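Malate dehydrogenase (Entamoeba histolytica, PDB 3I0P) probably catalyses the NAD-dependent interconversion of malate and oxaloacetate, as a member of the malate/L-lactate dehydrogenase family. Local coordinates at residues Asp28-Asn31 against Ala32-Arg36. Residues are numbered along the deposited sequence; the frame is centred on the assembly and turned at random.
Sequences DEEN and ARMVR
Arg33 grips the carboxylate of Glu29, one turn earlier on the same helix, side-on with two nitrogens. NH2 of Arg33 meets OE1 of Glu29 at 3.0 Å in a salt bridge, and this oxygen lies almost in the guanidinium plane, at its edge. OE2 of Glu29 stands farther from that plane, 3.1 Å from NE of Arg33, in the second bond of the same salt bridge. Both oxygens are approached on their syn sides, and the two flat groups are turned 28° against each other. The Glu29 chain leaves anti to its own N (chi1 -168°) and then bends at chi2, which turns the acid forward along the helix toward Arg33; Tyr19 of helix 11-24 also bonds OE2 of Glu29. This i to i+4 pair of opposite charges spans the first turn of helix 29-45, where Asp28 is the N-cap: its OD2 accepts from Asn31 N at 2.9 Å through the anti lone pair, supplying an acceptor that the helix start lacks. Glu30 reaches out extended, and its OE2 lies 3.5 Å from the methyl CE of Met34, while OE1 pairs with Lys73. Small Ala32 lets helix 11-24 come close, Met34 packs instead on helix 93-111, and buried Asn31 spends its ND2 on the carbonyls of Pro70 and Ala72, a use suited to an amide. The backbone O of Asn31 accepts from Val35 N at 3.0 Å.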
ATOM      1  N   ASP A  28      -8.318  29.740 -16.038  1.00 24.76           N
ATOM      2  CA  ASP A  28      -7.092  30.478 -15.803  1.00 25.32           C
ATOM      3  C   ASP A  28      -6.006  29.821 -16.662  1.00 25.53           C
ATOM      4  O   ASP A  28      -5.968  28.589 -16.786  1.00 25.71           O
ATOM      5  CB  ASP A  28      -6.719  30.425 -14.322  1.00 25.34           C
ATOM      6  CG  ASP A  28      -5.280  30.842 -14.067  1.00 26.69           C
ATOM      7  OD1 ASP A  28      -5.058  31.979 -13.601  1.00 28.21           O
ATOM      8  OD2 ASP A  28      -4.361  30.040 -14.348  1.00 28.36           O
ATOM      9  N   GLU A  29      -5.132  30.637 -17.250  1.00 25.36           N
ATOM     10  CA  GLU A  29      -4.146  30.122 -18.195  1.00 25.28           C
ATOM     11  C   GLU A  29      -3.206  29.075 -17.579  1.00 25.29           C
ATOM     12  O   GLU A  29      -2.967  28.016 -18.182  1.00 25.43           O
ATOM     13  CB  GLU A  29      -3.367  31.257 -18.862  1.00 25.09           C
ATOM     14  CG  GLU A  29      -2.539  30.799 -20.048  1.00 25.59           C
ATOM     15  CD  GLU A  29      -1.138  30.346 -19.672  1.00 26.64           C
ATOM     16  OE1 GLU A  29      -0.681  30.627 -18.541  1.00 27.84           O
ATOM     17  OE2 GLU A  29      -0.481  29.719 -20.525  1.00 26.74           O
ATOM     18  N   GLU A  30      -2.674  29.362 -16.393  1.00 24.90           N
ATOM     19  CA  GLU A  30      -1.815  28.392 -15.724  1.00 24.88           C
ATOM     20  C   GLU A  30      -2.590  27.102 -15.409  1.00 24.63           C
ATOM     21  O   GLU A  30      -2.061  26.004 -15.603  1.00 24.48           O
ATOM     22  CB  GLU A  30      -1.174  28.981 -14.469  1.00 25.10           C
ATOM     23  CG  GLU A  30      -0.028  28.125 -13.905  1.00 25.51           C
ATOM     24  CD  GLU A  30       0.521  28.649 -12.578  1.00 26.51           C
ATOM     25  OE1 GLU A  30      -0.041  29.632 -12.022  1.00 25.42           O
ATOM     26  OE2 GLU A  30       1.526  28.069 -12.096  1.00 26.76           O
ATOM     27  N   ASN A  31      -3.839  27.242 -14.948  1.00 24.13           N
ATOM     28  CA  ASN A  31      -4.722  26.093 -14.733  1.00 23.64           C
ATOM     29  C   ASN A  31      -4.869  25.224 -15.981  1.00 23.25           C
ATOM     30  O   ASN A  31      -4.782  23.998 -15.894  1.00 23.23           O
ATOM     31  CB  ASN A  31      -6.102  26.536 -14.242  1.00 24.00           C
ATOM     32  CG  ASN A  31      -6.117  26.927 -12.759  1.00 24.85           C
ATOM     33  OD1 ASN A  31      -5.068  27.014 -12.102  1.00 24.71           O
ATOM     34  ND2 ASN A  31      -7.321  27.177 -12.232  1.00 24.35           N
ATOM     35  N   ALA A  32      -5.075  25.851 -17.143  1.00 22.59           N
ATOM     36  CA  ALA A  32      -5.180  25.101 -18.399  1.00 21.74           C
ATOM     37  C   ALA A  32      -3.924  24.271 -18.632  1.00 21.21           C
ATOM     38  O   ALA A  32      -4.016  23.131 -19.068  1.00 21.30           O
ATOM     39  CB  ALA A  32      -5.442  26.025 -19.578  1.00 21.67           C
ATOM     40  N   ARG A  33      -2.760  24.845 -18.323  1.00 20.54           N
ATOM     41  CA  ARG A  33      -1.485  24.151 -18.475  1.00 20.04           C
ATOM     42  C   ARG A  33      -1.315  22.966 -17.520  1.00 19.96           C
ATOM     43  O   ARG A  33      -0.900  21.887 -17.941  1.00 19.93           O
ATOM     44  CB  ARG A  33      -0.304  25.118 -18.356  1.00 19.75           C
ATOM     45  CG  ARG A  33       0.196  25.620 -19.700  1.00 19.25           C
ATOM     46  CD  ARG A  33       1.428  26.492 -19.555  1.00 18.14           C
ATOM     47  NE  ARG A  33       1.160  27.706 -18.793  1.00 16.10           N
ATOM     48  CZ  ARG A  33       1.854  28.102 -17.731  1.00 16.98           C
ATOM     49  NH1 ARG A  33       2.889  27.392 -17.284  1.00 14.66           N
ATOM     50  NH2 ARG A  33       1.519  29.235 -17.120  1.00 17.63           N
ATOM     51  N   MET A  34      -1.648  23.165 -16.249  1.00 19.90           N
ATOM     52  CA  MET A  34      -1.530  22.102 -15.261  1.00 19.98           C
ATOM     53  C   MET A  34      -2.423  20.920 -15.633  1.00 20.06           C
ATOM     54  O   MET A  34      -1.979  19.784 -15.609  1.00 20.09           O
ATOM     55  CB  MET A  34      -1.853  22.615 -13.852  1.00 20.02           C
ATOM     56  CG  MET A  34      -0.797  23.552 -13.263  1.00 19.69           C
ATOM     57  SD  MET A  34      -1.214  24.061 -11.581  1.00 20.80           S
ATOM     58  CE  MET A  34       0.227  25.012 -11.100  1.00 17.78           C
ATOM     59  N   VAL A  35      -3.665  21.214 -16.019  1.00 20.21           N
ATOM     60  CA  VAL A  35      -4.670  20.209 -16.372  1.00 20.02           C
ATOM     61  C   VAL A  35      -4.332  19.448 -17.647  1.00 20.51           C
ATOM     62  O   VAL A  35      -4.462  18.221 -17.689  1.00 21.34           O
ATOM     63  CB  VAL A  35      -6.068  20.852 -16.508  1.00 20.07           C
ATOM     64  CG1 VAL A  35      -7.085  19.897 -17.149  1.00 19.04           C
ATOM     65  CG2 VAL A  35      -6.541  21.331 -15.150  1.00 19.52           C
ATOM     66  N   ARG A  36      -3.903  20.157 -18.687  1.00 20.27           N
ATOM     67  CA  ARG A  36      -3.593  19.489 -19.932  1.00 19.97           C
ATOM     68  C   ARG A  36      -2.325  18.644 -19.798  1.00 19.76           C
ATOM     69  O   ARG A  36      -2.240  17.583 -20.409  1.00 19.90           O
ATOM     70  CB  ARG A  36      -3.528  20.479 -21.105  1.00 20.18           C
ATOM     71  CG  ARG A  36      -2.266  21.308 -21.202  1.00 20.56           C
ATOM     72  CD  ARG A  36      -1.219  20.640 -22.072  1.00 20.15           C
ATOM     73  NE  ARG A  36       0.035  21.381 -21.996  1.00 20.90           N
ATOM     74  CZ  ARG A  36       0.358  22.380 -22.807  1.00 21.61           C
ATOM     75  NH1 ARG A  36      -0.473  22.755 -23.762  1.00 23.05           N
ATOM     76  NH2 ARG A  36       1.517  23.006 -22.672  1.00 22.18           N
TER